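Local coordinates for uracil-DNA glycosylase (Epstein-Barr virus, PDB 6LYJ), which belongs to the uracil-DNA glycosylase superfamily of alpha/beta proteins, with a central four-stranded parallel sheet flanked by helices, at residues A[85-90]-A[145-150]; A[188-193]-A[212-217]. All coordinates share one frame; numbering follows the deposited sequence.

Contact 1. Residues A[85-90]-A[145-150]; sequences VVILGQ and VLLLNT
V145 starts the pairing beside V85, in parallel register. Its CG1 is anti to the backbone N (chi1 179°), and this branch meets CD1 of I87 at 3.7 Å, the two side chains crossing obliquely. CG2 of V145 leans on CB of V85. L146 bonds twice to strand 85-89: its N donates to V85 O at 2.7 Å, and its O accepts from I87 N at 2.9 Å. L147 brings its side chain to the same face as V145 and I87. Its CD2 lies 3.9 Å from CD1 of I87, and the two side chains run side by side. L148 returns to the V86 and L146 face. Its N bonds to I87 O, and its O accepts from G89 N. Its CB packs against CD2 of L88, 4.0 Å away, and that methyl also rests near L148 O. N149 then turns its amide towards the other strand, where OD1 sits 3.2 Å from CA of G89. The glycine lets this oxygen sit close to the backbone. T150 ends the ladder: its N bonds to G89 O at 3.1 Å. Its OG1 lies close to both G89 O and Q90 O. The sequence of bonds is the regular one for neighbouring parallel strands, and here it lies at the centre of the chain. Strand 186-190 continues the sheet beyond 85-89. Helix 167-181 covers the V86, L88, L146 and L148 face through L178, I175 and V174. On the other face, V85 touches M188 and I87 touches W190.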
loop_
_atom_site.group_PDB
_atom_site.type_symbol
_atom_site.label_atom_id
_atom_site.label_comp_id
_atom_site.label_asym_id
_atom_site.label_seq_id
_atom_site.Cartn_x
_atom_site.Cartn_y
_atom_site.Cartn_z
ATOM N N VAL A 85 -4.496 -14.668 -8.678
ATOM C CA VAL A 85 -4.616 -13.219 -8.583
ATOM C C VAL A 85 -3.356 -12.689 -7.916
ATOM O O VAL A 85 -2.907 -13.233 -6.901
ATOM C CB VAL A 85 -5.872 -12.785 -7.797
ATOM C CG1 VAL A 85 -5.968 -11.264 -7.743
ATOM C CG2 VAL A 85 -7.127 -13.364 -8.419
ATOM N N VAL A 86 -2.783 -11.634 -8.488
ATOM C CA VAL A 86 -1.635 -10.939 -7.917
ATOM C C VAL A 86 -2.073 -9.521 -7.580
ATOM O O VAL A 86 -2.591 -8.804 -8.444
ATOM C CB VAL A 86 -0.428 -10.927 -8.871
ATOM C CG1 VAL A 86 0.724 -10.151 -8.245
ATOM C CG2 VAL A 86 0.013 -12.350 -9.182
ATOM N N ILE A 87 -1.895 -9.135 -6.321
ATOM C CA ILE A 87 -2.170 -7.785 -5.846
ATOM C C ILE A 87 -0.846 -7.195 -5.379
ATOM O O ILE A 87 -0.168 -7.785 -4.528
ATOM C CB ILE A 87 -3.203 -7.787 -4.709
ATOM C CG1 ILE A 87 -4.523 -8.399 -5.189
ATOM C CG2 ILE A 87 -3.427 -6.375 -4.193
ATOM C CD1 ILE A 87 -5.538 -8.607 -4.093
ATOM N N LEU A 88 -0.480 -6.038 -5.930
ATOM C CA LEU A 88 0.796 -5.398 -5.631
ATOM C C LEU A 88 0.634 -4.294 -4.594
ATOM O O LEU A 88 -0.211 -3.406 -4.746
ATOM C CB LEU A 88 1.426 -4.807 -6.894
ATOM C CG LEU A 88 1.845 -5.781 -7.993
ATOM C CD1 LEU A 88 2.775 -5.091 -8.972
ATOM C CD2 LEU A 88 2.508 -7.014 -7.390
ATOM N N GLY A 89 1.484 -4.333 -3.568
ATOM C CA GLY A 89 1.682 -3.230 -2.662
ATOM C C GLY A 89 3.038 -2.586 -2.908
ATOM O O GLY A 89 3.788 -2.974 -3.801
ATOM N N GLN A 90 3.343 -1.584 -2.081
ATOM C CA GLN A 90 4.623 -0.893 -2.189
ATOM C C GLN A 90 5.611 -1.479 -1.185
ATOM O O GLN A 90 6.275 -2.478 -1.480
ATOM C CB GLN A 90 4.453 0.620 -1.979
ATOM C CG GLN A 90 3.657 1.303 -3.089
ATOM C CD GLN A 90 3.374 2.775 -2.822
ATOM O OE1 GLN A 90 4.027 3.413 -1.996
ATOM N NE2 GLN A 90 2.388 3.319 -3.528
ATOM N N VAL A 145 -4.320 -16.009 -3.970
ATOM C CA VAL A 145 -4.108 -14.575 -4.143
ATOM C C VAL A 145 -2.724 -14.243 -3.604
ATOM O O VAL A 145 -2.460 -14.403 -2.408
ATOM C CB VAL A 145 -5.194 -13.752 -3.435
ATOM C CG1 VAL A 145 -4.927 -12.262 -3.614
ATOM C CG2 VAL A 145 -6.578 -14.112 -3.967
ATOM N N LEU A 146 -1.835 -13.788 -4.485
ATOM C CA LEU A 146 -0.485 -13.411 -4.088
ATOM C C LEU A 146 -0.477 -11.935 -3.712
ATOM O O LEU A 146 -0.722 -11.071 -4.560
ATOM C CB LEU A 146 0.521 -13.697 -5.205
ATOM C CG LEU A 146 1.985 -13.663 -4.756
ATOM C CD1 LEU A 146 2.283 -14.895 -3.911
ATOM C CD2 LEU A 146 2.948 -13.577 -5.935
ATOM N N LEU A 147 -0.201 -11.656 -2.441
ATOM C CA LEU A 147 -0.206 -10.301 -1.891
ATOM C C LEU A 147 1.246 -9.841 -1.801
ATOM O O LEU A 147 1.903 -9.985 -0.769
ATOM C CB LEU A 147 -0.902 -10.281 -0.534
ATOM C CG LEU A 147 -2.383 -10.683 -0.574
ATOM C CD1 LEU A 147 -2.851 -11.195 0.779
ATOM C CD2 LEU A 147 -3.236 -9.505 -1.028
ATOM N N LEU A 148 1.745 -9.282 -2.899
ATOM C CA LEU A 148 3.169 -9.046 -3.101
ATOM C C LEU A 148 3.485 -7.560 -2.982
ATOM O O LEU A 148 3.092 -6.765 -3.842
ATOM C CB LEU A 148 3.604 -9.582 -4.463
ATOM C CG LEU A 148 5.068 -9.335 -4.824
ATOM C CD1 LEU A 148 5.982 -10.018 -3.820
ATOM C CD2 LEU A 148 5.347 -9.820 -6.249
ATOM N N ASN A 149 4.204 -7.195 -1.924
ATOM C CA ASN A 149 4.841 -5.887 -1.829
ATOM C C ASN A 149 6.077 -5.864 -2.718
ATOM O O ASN A 149 6.886 -6.796 -2.687
ATOM C CB ASN A 149 5.236 -5.581 -0.382
ATOM C CG ASN A 149 4.078 -5.077 0.452
ATOM O OD1 ASN A 149 3.168 -4.423 -0.055
ATOM N ND2 ASN A 149 4.110 -5.378 1.746
ATOM N N THR A 150 6.233 -4.795 -3.510
ATOM C CA THR A 150 7.406 -4.712 -4.375
ATOM C C THR A 150 8.689 -4.543 -3.566
ATOM O O THR A 150 9.762 -4.965 -4.014
ATOM C CB THR A 150 7.253 -3.560 -5.377
ATOM O OG1 THR A 150 6.842 -2.374 -4.693
ATOM C CG2 THR A 150 6.219 -3.892 -6.440
#

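Contact 2. Residues A[188-193]-A[212-217]; sequences MLWGAK and QHPSPL
CB of W190 meets CD of P214 at 3.6 Å, the closest apolar approach between the two segments. The two side chains cross at about a right angle, and CE3 of the indole reaches CG and CD of the proline at 4.0 Å. W190 CG is anti to its carbonyl carbon (chi1 -56°), which places the indole beside the proline ring. Next to this pair, CD2 of H213 comes within 3.5 Å of W190 O. G191 runs close alongside, its N 3.5 Å from H213 N. G191 has a positive phi (89°), a shape glycine takes easily, and its CA lies 4.0 Å from CB of H213. No hydrogen bond joins the two segments. The sequence HPSPL after strand 207-211 matches the leucine loop of the uracil-DNA glycosylase family. Within the loop, S215 N donates to H213 ND1 at 3.0 Å, close to the plane of the imidazole, and CD of P214 lies over one face of the ring, toward its rim. Together they should limit the rotation of the ring. S215 OG in turn accepts from L217 N at 3.2 Å, an ST turn. Farther out, W190 NE1 bonds to H235 ND1, and F230 meets the indole edge-to-face. P214 O takes a bond from N117 ND2, while Q212 OE1 takes one from K229 NZ. The chain of another protein packs on the loop and bonds to P216 O; it also accepts from A192 N, in helix 191-195.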
loop_
_atom_site.group_PDB
_atom_site.type_symbol
_atom_site.label_atom_id
_atom_site.label_comp_id
_atom_site.label_asym_id
_atom_site.label_seq_id
_atom_site.Cartn_x
_atom_site.Cartn_y
_atom_site.Cartn_z
ATOM N N MET A 188 -3.816 -7.017 -10.213
ATOM C CA MET A 188 -4.511 -5.810 -9.770
ATOM C C MET A 188 -3.466 -4.762 -9.396
ATOM O O MET A 188 -2.755 -4.915 -8.397
ATOM C CB MET A 188 -5.438 -6.105 -8.591
ATOM C CG MET A 188 -6.509 -7.164 -8.860
ATOM S SD MET A 188 -7.568 -7.408 -7.420
ATOM C CE MET A 188 -8.719 -8.648 -8.010
ATOM N N LEU A 189 -3.386 -3.700 -10.194
ATOM C CA LEU A 189 -2.398 -2.636 -10.030
ATOM C C LEU A 189 -3.120 -1.348 -9.644
ATOM O O LEU A 189 -3.788 -0.733 -10.482
ATOM C CB LEU A 189 -1.593 -2.457 -11.318
ATOM C CG LEU A 189 -1.061 -3.763 -11.927
ATOM C CD1 LEU A 189 -0.273 -3.519 -13.207
ATOM C CD2 LEU A 189 -0.204 -4.493 -10.914
ATOM N N TRP A 190 -2.981 -0.939 -8.382
ATOM C CA TRP A 190 -3.686 0.221 -7.838
ATOM C C TRP A 190 -2.702 1.363 -7.610
ATOM O O TRP A 190 -1.762 1.226 -6.823
ATOM C CB TRP A 190 -4.380 -0.139 -6.525
ATOM C CG TRP A 190 -5.323 -1.295 -6.634
ATOM C CD1 TRP A 190 -6.118 -1.606 -7.696
ATOM C CD2 TRP A 190 -5.565 -2.299 -5.642
ATOM N NE1 TRP A 190 -6.846 -2.739 -7.427
ATOM C CE2 TRP A 190 -6.526 -3.185 -6.172
ATOM C CE3 TRP A 190 -5.065 -2.535 -4.357
ATOM C CZ2 TRP A 190 -6.998 -4.291 -5.462
ATOM C CZ3 TRP A 190 -5.535 -3.635 -3.654
ATOM C CH2 TRP A 190 -6.494 -4.496 -4.208
ATOM N N GLY A 191 -2.936 2.495 -8.271
ATOM C CA GLY A 191 -2.070 3.648 -8.137
ATOM C C GLY A 191 -0.928 3.649 -9.142
ATOM O O GLY A 191 -0.713 2.701 -9.900
ATOM N N ALA A 192 -0.169 4.749 -9.130
ATOM C CA ALA A 192 0.871 4.952 -10.136
ATOM C C ALA A 192 2.026 3.973 -9.953
ATOM O O ALA A 192 2.544 3.426 -10.936
ATOM C CB ALA A 192 1.378 6.397 -10.093
ATOM N N LYS A 193 2.470 3.766 -8.709
ATOM C CA LYS A 193 3.619 2.897 -8.475
ATOM C C LYS A 193 3.340 1.484 -8.970
ATOM O O LYS A 193 4.113 0.925 -9.755
ATOM C CB LYS A 193 3.976 2.883 -6.987
ATOM C CG LYS A 193 4.425 4.229 -6.447
ATOM C CD LYS A 193 5.637 4.758 -7.199
ATOM C CE LYS A 193 6.930 4.292 -6.553
ATOM N NZ LYS A 193 8.063 5.193 -6.909
ATOM N N GLN A 212 -7.064 3.877 -9.624
ATOM C CA GLN A 212 -6.412 4.671 -8.597
ATOM C C GLN A 212 -6.223 3.847 -7.327
ATOM O O GLN A 212 -6.849 2.802 -7.128
ATOM C CB GLN A 212 -7.219 5.928 -8.291
ATOM C CG GLN A 212 -7.081 7.003 -9.346
ATOM C CD GLN A 212 -7.774 8.284 -8.948
ATOM O OE1 GLN A 212 -8.764 8.265 -8.219
ATOM N NE2 GLN A 212 -7.252 9.408 -9.418
ATOM N N HIS A 213 -5.356 4.347 -6.457
ATOM C CA HIS A 213 -5.019 3.654 -5.229
ATOM C C HIS A 213 -6.216 3.666 -4.277
ATOM O O HIS A 213 -7.005 4.612 -4.274
ATOM C CB HIS A 213 -3.816 4.332 -4.577
ATOM C CG HIS A 213 -3.103 3.482 -3.574
ATOM N ND1 HIS A 213 -3.494 3.401 -2.255
ATOM C CD2 HIS A 213 -2.017 2.683 -3.695
ATOM C CE1 HIS A 213 -2.682 2.587 -1.608
ATOM N NE2 HIS A 213 -1.774 2.141 -2.458
ATOM N N PRO A 214 -6.388 2.614 -3.470
ATOM C CA PRO A 214 -7.490 2.604 -2.497
ATOM C C PRO A 214 -7.301 3.551 -1.322
ATOM O O PRO A 214 -8.218 3.669 -0.501
ATOM C CB PRO A 214 -7.516 1.145 -2.025
ATOM C CG PRO A 214 -6.095 0.691 -2.191
ATOM C CD PRO A 214 -5.659 1.332 -3.477
ATOM N N SER A 215 -6.155 4.214 -1.210
ATOM C CA SER A 215 -5.907 5.110 -0.090
ATOM C C SER A 215 -7.038 6.133 0.037
ATOM O O SER A 215 -7.528 6.647 -0.979
ATOM C CB SER A 215 -4.570 5.832 -0.275
ATOM O OG SER A 215 -4.362 6.791 0.745
ATOM N N PRO A 216 -7.456 6.473 1.259
ATOM C CA PRO A 216 -8.426 7.569 1.419
ATOM C C PRO A 216 -7.923 8.892 0.871
ATOM O O PRO A 216 -8.741 9.753 0.525
ATOM C CB PRO A 216 -8.631 7.637 2.939
ATOM C CG PRO A 216 -7.363 7.094 3.505
ATOM C CD PRO A 216 -6.932 6.007 2.553
ATOM N N LEU A 217 -6.603 9.076 0.781
ATOM C CA LEU A 217 -6.052 10.293 0.190
ATOM C C LEU A 217 -6.437 10.433 -1.278
ATOM O O LEU A 217 -6.608 11.556 -1.769
ATOM C CB LEU A 217 -4.529 10.297 0.336
ATOM C CG LEU A 217 -3.960 10.245 1.755
ATOM C CD1 LEU A 217 -2.448 10.180 1.713
ATOM C CD2 LEU A 217 -4.411 11.452 2.564
#

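Overall arrangement
After helices 32-38 and 42-59 and the short strand 64-65, the chain enters strand 85-89, the first of the parallel sheet. Contact 1 closes the loop to strand 145-149, with 54 residues between its segments, by way of helices 113-125 and 138-142. The chain then passes through helix 167-181 into strand 186-190. Contact 2 closes a shorter loop, of 18 residues, which holds strand 207-211. The two loops follow in series and neither nest nor cross. In space they share one sheet, ordered 145-149, 85-89, 186-190, 207-211. Contact 1 joins an outermost strand to its neighbour; contact 2 ties the end of 186-190 to the loop after 207-211. V86 O and M188 N probably bond between them.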